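Local atomic coordinates of phosphorylated carbohydrates phosphatase TM_1254 (PDB entry 3KBB), a protein that dephosphorylates sugar phosphates such as erythrose 4-phosphate, fructose 6-phosphate and mannose 6-phosphate with the help of a divalent metal ion. Residues Phe6-Val11 and Arg112-Arg117; Val136-Gly139 and Pro143-Tyr146; Ser168-Ala173 and Glu179-Val184. All blocks are in the same frame, centred on the assembly; numbering follows the deposited sequence.

Contact 1 (Phe6-Val11 and Arg112-Arg117). With SO4 (sulfate ion), chain D.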
ATOM      1  N   PHE A   6       2.231  -9.134  -4.227  1.00 16.08           N
ATOM      2  CA  PHE A   6       2.593  -7.745  -4.014  1.00 17.61           C
ATOM      3  C   PHE A   6       1.657  -7.104  -3.018  1.00 17.20           C
ATOM      4  O   PHE A   6       0.430  -7.211  -3.149  1.00 18.15           O
ATOM      5  CB  PHE A   6       2.473  -6.951  -5.309  1.00 17.36           C
ATOM      6  CG  PHE A   6       3.575  -7.222  -6.299  1.00 18.82           C
ATOM      7  CD1 PHE A   6       4.652  -6.330  -6.424  1.00 18.71           C
ATOM      8  CD2 PHE A   6       3.550  -8.379  -7.096  1.00 22.23           C
ATOM      9  CE1 PHE A   6       5.694  -6.578  -7.367  1.00 19.38           C
ATOM     10  CE2 PHE A   6       4.580  -8.622  -8.020  1.00 18.96           C
ATOM     11  CZ  PHE A   6       5.656  -7.723  -8.123  1.00 19.54           C
ATOM     12  N   ASP A   7       2.199  -6.349  -2.074  1.00 17.12           N
ATOM     13  CA  ASP A   7       1.393  -5.328  -1.401  1.00 18.01           C
ATOM     14  C   ASP A   7       1.075  -4.207  -2.399  1.00 18.29           C
ATOM     15  O   ASP A   7       1.778  -4.054  -3.414  1.00 17.30           O
ATOM     16  CB  ASP A   7       2.168  -4.772  -0.205  1.00 18.39           C
ATOM     17  CG  ASP A   7       1.307  -3.899   0.688  1.00 21.42           C
ATOM     18  OD1 ASP A   7       0.085  -4.133   0.757  1.00 20.26           O
ATOM     19  OD2 ASP A   7       1.865  -2.963   1.269  1.00 26.11           O
HETATM   20  N   MSE A   8       0.004  -3.450  -2.156  1.00 17.47           N
HETATM   21  CA  MSE A   8      -0.405  -2.413  -3.120  1.00 17.97           C
HETATM   22  C   MSE A   8       0.259  -1.084  -2.805  1.00 17.99           C
HETATM   23  O   MSE A   8       1.177  -0.649  -3.524  1.00 17.09           O
HETATM   24  CB  MSE A   8      -1.943  -2.304  -3.173  1.00 18.44           C
HETATM   25  CG  MSE A   8      -2.338  -1.333  -4.202  1.00 16.15           C
HETATM   26 SE   MSE A   8      -4.281  -1.099  -4.302  1.00 22.89          SE
HETATM   27  CE  MSE A   8      -4.609  -0.245  -2.607  1.00 16.05           C
ATOM     28  N   ASP A   9      -0.171  -0.448  -1.725  1.00 18.12           N
ATOM     29  CA  ASP A   9       0.301   0.885  -1.453  1.00 19.86           C
ATOM     30  C   ASP A   9       1.713   0.839  -0.920  1.00 20.29           C
ATOM     31  O   ASP A   9       2.006   0.153   0.061  1.00 21.68           O
ATOM     32  CB  ASP A   9      -0.578   1.560  -0.439  1.00 21.08           C
ATOM     33  CG  ASP A   9      -0.175   2.988  -0.229  1.00 23.41           C
ATOM     34  OD1 ASP A   9      -0.492   3.798  -1.097  1.00 27.19           O
ATOM     35  OD2 ASP A   9       0.484   3.288   0.792  1.00 30.52           O
ATOM     36  N   GLY A  10       2.562   1.602  -1.562  1.00 20.95           N
ATOM     37  CA  GLY A  10       3.970   1.639  -1.205  1.00 22.05           C
ATOM     38  C   GLY A  10       4.813   0.669  -2.014  1.00 22.62           C
ATOM     39  O   GLY A  10       6.033   0.614  -1.834  1.00 24.21           O
ATOM     40  N   VAL A  11       4.186  -0.107  -2.893  1.00 21.07           N
ATOM     41  CA  VAL A  11       4.919  -0.981  -3.782  1.00 20.26           C
ATOM     42  C   VAL A  11       4.479  -0.687  -5.195  1.00 20.47           C
ATOM     43  O   VAL A  11       5.268  -0.264  -6.005  1.00 20.49           O
ATOM     44  CB  VAL A  11       4.709  -2.492  -3.451  1.00 21.35           C
ATOM     45  CG1 VAL A  11       5.485  -3.353  -4.379  1.00 20.41           C
ATOM     46  CG2 VAL A  11       5.038  -2.808  -1.979  1.00 19.65           C
ATOM     47  N   ARG A 112     -13.407  -2.002  -2.595  1.00 19.44           N
ATOM     48  CA  ARG A 112     -13.942  -1.056  -3.581  1.00 19.54           C
ATOM     49  C   ARG A 112     -12.978   0.114  -3.823  1.00 20.01           C
ATOM     50  O   ARG A 112     -12.636   0.462  -4.970  1.00 19.35           O
ATOM     51  CB  ARG A 112     -15.331  -0.555  -3.150  1.00 21.37           C
ATOM     52  CG  ARG A 112     -15.995   0.258  -4.185  1.00 23.87           C
ATOM     53  CD  ARG A 112     -17.475   0.199  -3.969  1.00 27.06           C
ATOM     54  NE  ARG A 112     -17.856   0.809  -2.700  1.00 26.81           N
ATOM     55  CZ  ARG A 112     -18.027   2.117  -2.533  1.00 31.71           C
ATOM     56  NH1 ARG A 112     -17.829   2.943  -3.558  1.00 32.75           N
ATOM     57  NH2 ARG A 112     -18.397   2.598  -1.346  1.00 33.31           N
ATOM     58  N   GLU A 113     -12.463   0.655  -2.729  1.00 20.82           N
ATOM     59  CA  GLU A 113     -11.476   1.733  -2.782  1.00 21.83           C
ATOM     60  C   GLU A 113     -10.193   1.315  -3.534  1.00 21.31           C
ATOM     61  O   GLU A 113      -9.680   2.074  -4.345  1.00 20.15           O
ATOM     62  CB  GLU A 113     -11.133   2.147  -1.353  1.00 21.86           C
ATOM     63  CG  GLU A 113     -10.416   3.477  -1.270  1.00 26.20           C
ATOM     64  CD  GLU A 113      -9.712   3.712   0.075  0.50 24.82           C
ATOM     65  OE1 GLU A 113     -10.114   3.132   1.115  0.50 21.47           O
ATOM     66  OE2 GLU A 113      -8.745   4.504   0.069  0.50 26.94           O
ATOM     67  N   ALA A 114      -9.664   0.117  -3.218  1.00 20.95           N
ATOM     68  CA  ALA A 114      -8.436  -0.354  -3.836  1.00 19.84           C
ATOM     69  C   ALA A 114      -8.606  -0.563  -5.326  1.00 20.02           C
ATOM     70  O   ALA A 114      -7.773  -0.146  -6.117  1.00 19.64           O
ATOM     71  CB  ALA A 114      -7.963  -1.675  -3.175  1.00 19.77           C
ATOM     72  N   LEU A 115      -9.714  -1.196  -5.733  1.00 19.58           N
ATOM     73  CA  LEU A 115      -9.955  -1.435  -7.158  1.00 21.22           C
ATOM     74  C   LEU A 115     -10.041  -0.158  -7.974  1.00 23.44           C
ATOM     75  O   LEU A 115      -9.585  -0.146  -9.123  1.00 23.31           O
ATOM     76  CB  LEU A 115     -11.208  -2.318  -7.368  1.00 20.81           C
ATOM     77  CG  LEU A 115     -11.038  -3.783  -6.930  1.00 19.29           C
ATOM     78  CD1 LEU A 115     -12.399  -4.566  -6.968  1.00 17.23           C
ATOM     79  CD2 LEU A 115     -10.012  -4.524  -7.782  1.00 21.31           C
ATOM     80  N   GLU A 116     -10.610   0.907  -7.415  1.00 24.83           N
ATOM     81  CA  GLU A 116     -10.715   2.217  -8.086  0.50 26.70           C
ATOM     82  C   GLU A 116      -9.304   2.690  -8.490  1.00 26.95           C
ATOM     83  O   GLU A 116      -9.029   3.100  -9.629  1.00 27.20           O
ATOM     84  CB  GLU A 116     -11.332   3.238  -7.121  0.50 26.83           C
ATOM     85  CG  GLU A 116     -12.808   3.053  -6.788  0.50 28.64           C
ATOM     86  CD  GLU A 116     -13.352   4.106  -5.814  0.50 28.78           C
ATOM     87  OE1 GLU A 116     -12.716   5.176  -5.657  0.50 29.72           O
ATOM     88  OE2 GLU A 116     -14.419   3.855  -5.194  0.50 31.53           O
ATOM     89  N   ARG A 117      -8.393   2.629  -7.509  1.00 26.61           N
ATOM     90  CA  ARG A 117      -6.989   3.054  -7.726  0.50 26.43           C
ATOM     91  C   ARG A 117      -6.313   2.213  -8.788  1.00 26.37           C
ATOM     92  O   ARG A 117      -5.708   2.734  -9.723  1.00 26.94           O
ATOM     93  CB  ARG A 117      -6.173   2.943  -6.437  0.50 26.64           C
ATOM     94  CG  ARG A 117      -6.404   4.046  -5.430  0.50 26.93           C
ATOM     95  CD  ARG A 117      -5.421   3.906  -4.275  0.50 25.14           C
ATOM     96  NE  ARG A 117      -6.038   4.330  -3.024  0.50 26.83           N
ATOM     97  CZ  ARG A 117      -5.637   3.973  -1.817  0.50 23.48           C
ATOM     98  NH1 ARG A 117      -4.598   3.152  -1.652  0.50 25.62           N
ATOM     99  NH2 ARG A 117      -6.305   4.431  -0.768  0.50 25.71           N
TER
HETATM  100  S   SO4 D 226      -1.781  -1.620   1.866  0.50 27.07           S
HETATM  101  O1  SO4 D 226      -1.621  -1.804   0.416  0.50 14.21           O
HETATM  102  O2  SO4 D 226      -0.775  -0.688   2.370  0.50 20.72           O
HETATM  103  O3  SO4 D 226      -3.068  -0.946   2.153  0.50 24.57           O
HETATM  104  O4  SO4 D 226      -1.653  -2.887   2.665  0.50 20.48           O

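Contact 2 (Val136-Gly139 and Pro143-Tyr146)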
ATOM      1  N   VAL A 136     -10.802 -10.004   5.531  1.00 19.13           N
ATOM      2  CA  VAL A 136     -10.311 -10.755   6.684  1.00 18.87           C
ATOM      3  C   VAL A 136     -10.862 -10.186   7.988  1.00 19.98           C
ATOM      4  O   VAL A 136     -11.199  -8.998   8.036  1.00 21.20           O
ATOM      5  CB  VAL A 136      -8.757 -10.713   6.749  1.00 17.62           C
ATOM      6  CG1 VAL A 136      -8.190 -11.437   5.512  1.00 21.17           C
ATOM      7  CG2 VAL A 136      -8.269  -9.281   6.798  1.00 18.90           C
ATOM      8  N   LYS A 137     -10.897 -11.027   9.021  1.00 20.83           N
ATOM      9  CA  LYS A 137     -11.352 -10.597  10.352  1.00 21.78           C
ATOM     10  C   LYS A 137     -10.330  -9.668  11.016  1.00 22.82           C
ATOM     11  O   LYS A 137     -10.680  -8.585  11.524  1.00 23.45           O
ATOM     12  CB  LYS A 137     -11.642 -11.816  11.220  1.00 22.52           C
ATOM     13  CG  LYS A 137     -12.124 -11.424  12.643  1.00 24.58           C
ATOM     14  CD  LYS A 137     -12.588 -12.624  13.424  0.50 25.95           C
ATOM     15  CE  LYS A 137     -12.987 -12.208  14.820  0.50 27.49           C
ATOM     16  NZ  LYS A 137     -13.088 -13.415  15.675  0.50 29.40           N
ATOM     17  N   ASN A 138      -9.068 -10.100  11.013  1.00 21.02           N
ATOM     18  CA  ASN A 138      -7.962  -9.383  11.666  1.00 21.02           C
ATOM     19  C   ASN A 138      -6.916  -9.021  10.630  1.00 21.09           C
ATOM     20  O   ASN A 138      -6.503  -9.904   9.862  1.00 19.90           O
ATOM     21  CB  ASN A 138      -7.346 -10.289  12.718  1.00 21.83           C
ATOM     22  CG  ASN A 138      -8.323 -10.630  13.835  1.00 25.51           C
ATOM     23  OD1 ASN A 138      -8.546 -11.796  14.138  1.00 29.46           O
ATOM     24  ND2 ASN A 138      -8.929  -9.612  14.417  1.00 23.71           N
ATOM     25  N   GLY A 139      -6.523  -7.741  10.574  1.00 20.39           N
ATOM     26  CA  GLY A 139      -5.582  -7.301   9.524  1.00 20.53           C
ATOM     27  C   GLY A 139      -4.130  -7.445   9.984  1.00 20.02           C
ATOM     28  O   GLY A 139      -3.858  -7.985  11.046  1.00 18.83           O
ATOM     29  N   PRO A 143      -1.443 -13.008  10.370  1.00 17.24           N
ATOM     30  CA  PRO A 143      -1.183 -13.653   9.058  1.00 17.18           C
ATOM     31  C   PRO A 143      -2.452 -13.950   8.220  1.00 17.18           C
ATOM     32  O   PRO A 143      -2.304 -14.374   7.053  1.00 16.15           O
ATOM     33  CB  PRO A 143      -0.498 -14.960   9.454  1.00 17.57           C
ATOM     34  CG  PRO A 143      -1.076 -15.226  10.860  1.00 17.73           C
ATOM     35  CD  PRO A 143      -1.106 -13.905  11.486  1.00 17.55           C
ATOM     36  N   GLU A 144      -3.654 -13.715   8.770  1.00 16.43           N
ATOM     37  CA  GLU A 144      -4.906 -13.987   8.027  1.00 16.69           C
ATOM     38  C   GLU A 144      -4.883 -13.590   6.535  1.00 16.82           C
ATOM     39  O   GLU A 144      -5.245 -14.398   5.637  1.00 17.22           O
ATOM     40  CB  GLU A 144      -6.095 -13.342   8.741  1.00 17.10           C
ATOM     41  CG  GLU A 144      -7.383 -14.011   8.361  1.00 18.89           C
ATOM     42  CD  GLU A 144      -8.611 -13.379   9.026  1.00 21.21           C
ATOM     43  OE1 GLU A 144      -8.447 -12.750  10.089  1.00 20.32           O
ATOM     44  OE2 GLU A 144      -9.723 -13.560   8.458  1.00 23.95           O
ATOM     45  N   ILE A 145      -4.492 -12.352   6.255  1.00 15.99           N
ATOM     46  CA  ILE A 145      -4.516 -11.871   4.880  1.00 15.40           C
ATOM     47  C   ILE A 145      -3.620 -12.678   3.932  1.00 15.73           C
ATOM     48  O   ILE A 145      -4.035 -13.009   2.830  1.00 16.01           O
ATOM     49  CB  ILE A 145      -4.248 -10.361   4.807  1.00 15.84           C
ATOM     50  CG1 ILE A 145      -4.695  -9.798   3.445  1.00 17.42           C
ATOM     51  CG2 ILE A 145      -2.827 -10.002   5.192  1.00 15.45           C
ATOM     52  CD1 ILE A 145      -4.631  -8.302   3.354  1.00 20.50           C
ATOM     53  N   TYR A 146      -2.403 -13.000   4.386  1.00 15.64           N
ATOM     54  CA  TYR A 146      -1.513 -13.828   3.541  1.00 15.86           C
ATOM     55  C   TYR A 146      -1.972 -15.273   3.461  1.00 15.50           C
ATOM     56  O   TYR A 146      -1.807 -15.890   2.423  1.00 14.18           O
ATOM     57  CB  TYR A 146      -0.052 -13.715   4.011  1.00 15.39           C
ATOM     58  CG  TYR A 146       0.499 -12.409   3.470  1.00 16.18           C
ATOM     59  CD1 TYR A 146       0.867 -12.282   2.109  1.00 18.56           C
ATOM     60  CD2 TYR A 146       0.625 -11.288   4.290  1.00 17.48           C
ATOM     61  CE1 TYR A 146       1.333 -11.080   1.600  1.00 21.76           C
ATOM     62  CE2 TYR A 146       1.093 -10.065   3.795  1.00 16.41           C
ATOM     63  CZ  TYR A 146       1.441  -9.974   2.431  1.00 18.36           C
ATOM     64  OH  TYR A 146       1.899  -8.791   1.896  1.00 21.96           O
TER
HETATM   65  O   HOH W   1      -4.301 -10.262   8.171  1.00 17.56           O
HETATM   66  O   HOH W   2      -7.323 -13.702  12.371  1.00 24.32           O

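Contact 3 (Ser168-Ala173 and Glu179-Val184). With SO4 (sulfate ion), chain E.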
ATOM      1  N   SER A 168       4.419  -4.340   9.757  1.00 17.81           N
ATOM      2  CA  SER A 168       3.265  -5.207  10.012  1.00 19.02           C
ATOM      3  C   SER A 168       2.981  -6.139   8.847  1.00 17.39           C
ATOM      4  O   SER A 168       2.602  -7.290   9.077  1.00 17.92           O
ATOM      5  CB  SER A 168       2.031  -4.375  10.343  1.00 19.21           C
ATOM      6  OG  SER A 168       2.246  -3.851  11.648  1.00 25.86           O
ATOM      7  N   GLY A 169       3.237  -5.663   7.633  1.00 18.04           N
ATOM      8  CA  GLY A 169       3.073  -6.510   6.395  1.00 16.22           C
ATOM      9  C   GLY A 169       4.092  -7.660   6.365  1.00 16.48           C
ATOM     10  O   GLY A 169       3.787  -8.838   6.111  1.00 16.33           O
ATOM     11  N   VAL A 170       5.339  -7.318   6.641  1.00 14.44           N
ATOM     12  CA  VAL A 170       6.375  -8.357   6.700  1.00 14.94           C
ATOM     13  C   VAL A 170       6.094  -9.358   7.790  1.00 15.33           C
ATOM     14  O   VAL A 170       6.208 -10.555   7.582  1.00 15.39           O
ATOM     15  CB  VAL A 170       7.776  -7.710   6.855  1.00 14.24           C
ATOM     16  CG1 VAL A 170       8.839  -8.810   7.100  1.00 15.92           C
ATOM     17  CG2 VAL A 170       8.113  -6.858   5.605  1.00 15.49           C
ATOM     18  N   GLU A 171       5.699  -8.880   8.971  1.00 14.74           N
ATOM     19  CA  GLU A 171       5.345  -9.790  10.044  1.00 16.10           C
ATOM     20  C   GLU A 171       4.222 -10.746   9.646  1.00 15.34           C
ATOM     21  O   GLU A 171       4.291 -11.948   9.940  1.00 16.24           O
ATOM     22  CB  GLU A 171       4.928  -9.013  11.299  1.00 16.28           C
ATOM     23  CG  GLU A 171       6.123  -8.308  11.972  1.00 20.01           C
ATOM     24  CD  GLU A 171       5.710  -7.401  13.139  1.00 21.75           C
ATOM     25  OE1 GLU A 171       4.496  -7.191  13.349  1.00 24.94           O
ATOM     26  OE2 GLU A 171       6.624  -6.857  13.818  1.00 27.01           O
ATOM     27  N   ALA A 172       3.208 -10.206   8.965  1.00 14.80           N
ATOM     28  CA  ALA A 172       2.052 -11.005   8.581  1.00 15.12           C
ATOM     29  C   ALA A 172       2.451 -12.127   7.590  1.00 13.65           C
ATOM     30  O   ALA A 172       2.072 -13.320   7.781  1.00 14.20           O
ATOM     31  CB  ALA A 172       0.973 -10.106   7.985  1.00 16.41           C
ATOM     32  N   ALA A 173       3.240 -11.763   6.583  1.00 14.39           N
ATOM     33  CA  ALA A 173       3.651 -12.760   5.594  1.00 15.19           C
ATOM     34  C   ALA A 173       4.542 -13.812   6.263  1.00 15.23           C
ATOM     35  O   ALA A 173       4.373 -15.002   6.033  1.00 16.87           O
ATOM     36  CB  ALA A 173       4.385 -12.125   4.417  1.00 16.53           C
ATOM     37  N   GLU A 179       8.811 -17.317   3.586  1.00 19.59           N
ATOM     38  CA  GLU A 179      10.199 -16.912   3.917  1.00 20.54           C
ATOM     39  C   GLU A 179      10.779 -15.848   2.993  1.00 19.86           C
ATOM     40  O   GLU A 179      11.533 -14.960   3.438  1.00 20.16           O
ATOM     41  CB  GLU A 179      11.098 -18.147   3.977  1.00 22.06           C
ATOM     42  CG  GLU A 179      10.851 -18.962   5.267  1.00 27.13           C
ATOM     43  CD  GLU A 179      11.162 -18.205   6.546  0.50 29.34           C
ATOM     44  OE1 GLU A 179      12.334 -17.800   6.744  0.50 33.17           O
ATOM     45  OE2 GLU A 179      10.238 -18.032   7.367  0.50 30.24           O
ATOM     46  N   ARG A 180      10.464 -15.951   1.705  1.00 18.72           N
ATOM     47  CA  ARG A 180      11.026 -15.039   0.717  1.00 18.61           C
ATOM     48  C   ARG A 180      10.264 -13.717   0.642  1.00 18.66           C
ATOM     49  O   ARG A 180       9.411 -13.532  -0.255  1.00 18.06           O
ATOM     50  CB  ARG A 180      11.148 -15.657  -0.672  1.00 19.01           C
ATOM     51  CG  ARG A 180      11.884 -16.987  -0.725  1.00 21.46           C
ATOM     52  CD  ARG A 180      12.093 -17.376  -2.187  1.00 26.44           C
ATOM     53  NE  ARG A 180      12.867 -18.611  -2.286  1.00 29.30           N
ATOM     54  CZ  ARG A 180      14.124 -18.687  -2.731  0.70 30.40           C
ATOM     55  NH1 ARG A 180      14.780 -17.589  -3.132  0.70 25.42           N
ATOM     56  NH2 ARG A 180      14.714 -19.878  -2.773  0.70 29.19           N
ATOM     57  N   ILE A 181      10.553 -12.830   1.595  1.00 16.33           N
ATOM     58  CA  ILE A 181       9.885 -11.522   1.692  1.00 16.38           C
ATOM     59  C   ILE A 181      10.888 -10.416   1.423  1.00 17.26           C
ATOM     60  O   ILE A 181      11.926 -10.355   2.112  1.00 16.64           O
ATOM     61  CB  ILE A 181       9.302 -11.320   3.111  1.00 15.17           C
ATOM     62  CG1 ILE A 181       8.316 -12.461   3.441  1.00 15.56           C
ATOM     63  CG2 ILE A 181       8.598  -9.929   3.227  1.00 15.64           C
ATOM     64  CD1 ILE A 181       8.069 -12.557   4.913  1.00 16.07           C
ATOM     65  N   TYR A 182      10.633  -9.587   0.413  1.00 16.21           N
ATOM     66  CA  TYR A 182      11.510  -8.462   0.117  1.00 17.26           C
ATOM     67  C   TYR A 182      10.868  -7.209   0.682  1.00 17.55           C
ATOM     68  O   TYR A 182       9.646  -7.009   0.551  1.00 16.24           O
ATOM     69  CB  TYR A 182      11.717  -8.305  -1.390  1.00 17.63           C
ATOM     70  CG  TYR A 182      12.617  -9.392  -1.943  1.00 18.40           C
ATOM     71  CD1 TYR A 182      13.998  -9.176  -2.085  1.00 20.32           C
ATOM     72  CD2 TYR A 182      12.110 -10.652  -2.247  1.00 20.12           C
ATOM     73  CE1 TYR A 182      14.829 -10.191  -2.550  1.00 19.03           C
ATOM     74  CE2 TYR A 182      12.916 -11.673  -2.726  1.00 17.89           C
ATOM     75  CZ  TYR A 182      14.288 -11.455  -2.858  1.00 20.21           C
ATOM     76  OH  TYR A 182      15.129 -12.440  -3.332  1.00 19.45           O
ATOM     77  N   GLY A 183      11.669  -6.364   1.319  1.00 17.59           N
ATOM     78  CA  GLY A 183      11.156  -5.113   1.825  1.00 17.91           C
ATOM     79  C   GLY A 183      11.367  -4.007   0.811  1.00 18.43           C
ATOM     80  O   GLY A 183      12.494  -3.723   0.398  1.00 20.34           O
ATOM     81  N   VAL A 184      10.278  -3.359   0.415  1.00 16.87           N
ATOM     82  CA  VAL A 184      10.317  -2.315  -0.613  1.00 18.23           C
ATOM     83  C   VAL A 184      10.438  -0.950   0.036  1.00 19.32           C
ATOM     84  O   VAL A 184       9.634  -0.608   0.903  1.00 19.01           O
ATOM     85  CB  VAL A 184       9.031  -2.364  -1.520  1.00 18.61           C
ATOM     86  CG1 VAL A 184       9.100  -1.207  -2.555  1.00 19.41           C
ATOM     87  CG2 VAL A 184       9.015  -3.695  -2.235  1.00 18.00           C
TER
HETATM   88  S   SO4 E 227       3.297  -0.732  10.590  0.60 37.54           S
HETATM   89  O1  SO4 E 227       1.838  -0.677  10.426  0.60 38.16           O
HETATM   90  O2  SO4 E 227       3.804  -1.773   9.759  0.60 28.12           O
HETATM   91  O3  SO4 E 227       3.913   0.520  10.108  0.60 36.25           O
HETATM   92  O4  SO4 E 227       3.629  -0.976  11.999  0.60 37.76           O

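Contact 1 (Phe6-Val11 and Arg112-Arg117)
The backbone N of Asp9 gives O1 of the sulfate a nearly straight hydrogen bond (2.9 Å). Thr107, Ser108, Thr109 and Lys140 complete the grip on the anion, and OD1 of Asp7 lies 2.9 Å from its O4. Asp7 is probably the nucleophile, as in related HAD enzymes, and the sulfate is likely to mark where a substrate's phosphate sits. Asp7 to Val11 form the DxDGV signature, the first HAD motif, at the C-terminal end of central strand 3-7. From this loop Met8, built as selenomethionine, reaches helix 111-120. Its CG stands anti to the backbone N (chi1 -176°) and the chain stays extended as far as SE, which passes 3.9 Å from Ala114 CB. The bend at chi3 (68°) then lays CE against the same methyl, 3.7 Å from Ala114 CB. CE also approaches NH1 of Arg117, whose side chain crosses that of Met8 at about a right angle. In this one of its two conformers, Arg117 NH2 forms a salt bridge with Glu113 OE2 (2.6 Å). Asp9 OD1 and Arg117 NH1 are 4.2 Å apart, carboxylate and guanidinium planes 69° apart, an attraction of charges alone. OD1 of Asp9 is hydrogen-bonded to Thr15.

Contact 2 (Val136-Gly139 and Pro143-Tyr146)
One face of the Glu144 carboxylate is turned to the backbone of 136-139, with CB of Val136 lying over it, 3.5 Å from Glu144 CD. On that same side two consecutive peptide N-H groups each take one oxygen: Lys137 N bonds Glu144 OE2 at 2.8 Å, and Asn138 N bonds Glu144 OE1 at 2.9 Å. Both bonds are nearly straight at the hydrogen, yet the donors stand 37° and 36° out of the carboxylate plane. A water lies on the other side of that plane, 2.7 Å from Glu144 OE1, and also reaches OD1 of Asn138, whose amide is turned 78° from the carboxylate. Extended beyond CG, the Glu144 chain spans from the first turn of helix 144-153 to the loop. A glutamine in its place would probably lose one of the two grips, since its amide nitrogen would face a peptide N-H and leave that donor without its mate. Beside it, CG1 of Val136 packs against Ile145, 3.8 Å from Ile145 CA. A second water joins the backbones, donating to Asn138 O and accepting from Ile145 N. The carboxylate and this water thus tie the helix start back onto the preceding loop, closing the turn that carries Lys140, probably the motif III lysine of HAD hydrolases, which forms a salt bridge with Asp7 and a hydrogen bond with the sulfate beside it.

Contact 3 (Ser168-Ala173 and Glu179-Val184)
Apolar contact between Ile181 and two residues one helical turn apart, Val170 and Ala173, joins strand 181-184 to helix 167-175. The branches of Ile181 divide the work. CG2, set anti to the backbone N, meets the fork of Val170, 3.9 Å from Val170 CG2 and 4.0 Å from Val170 CG1. The other branch reaches toward the helix, CD1 of Ile181 coming 3.7 Å from Ala173 CB and 3.8 Å from the carbonyl O of Val170. Val170 also touches Ala197 and Glu164. Tyr182 points the other way and packs its ring with Phe163 and against Val211 and Val215 of helix 208-215.

Backbone hydrogen bonds stay within each element or run to neighbouring strands. The helix holds itself through Ala172 N to Ser168 O and Ala173 N to Gly169 O. Tyr182 pairs with Val162 and Glu164, while Ile181 and Gly183 pair with Val200 and Ala201, which places 181-184 between two parallel strands. An inverse gamma turn centred on Arg180 leads into it.

Ionic and polar contacts gather at the helix start, away from the isoleucine. Ser168 N bonds sulfate O2 at 2.6 Å, nearly straight (169°). The chi1 of -72° holds OG beside this N, where it makes weak, unsettled contacts with several oxygens of the anion. The amino end of the helix dipole would probably favour the negative charge.

Strand 160-164, helix 167-175 and strand 181-184 form a beta-alpha-beta crossover of the Rossmann-like HAD core. Between helix and returning strand the fit rests on van der Waals contacts of aliphatic groups, so shape rather than directed bonds sets how the two lie together.

How the contacts relate
Contacts 1 and 3 both reach the central parallel sheet, and their centres lie about 17 Å apart. They touch where the loop after strand 3-7 meets strand 181-184: Gly10 O is 3.6 Å from Val184 CG1. Contact 2 is about 14 Å, centre to centre, from contact 3 and meets its helix through Tyr146, whose CD2 lies 3.5 Å from Ala173 N. Contacts 1 and 2 do not touch, their nearest atoms being about 5 Å apart, but Lys140, between the two segments of contact 2, bridges the gap. The side chains of Ile145 and Val170 stand about 7 Å and 9 Å from that of Asp7. Contacts 2 and 3 thus both lie close to the probable nucleophile, which belongs to contact 1.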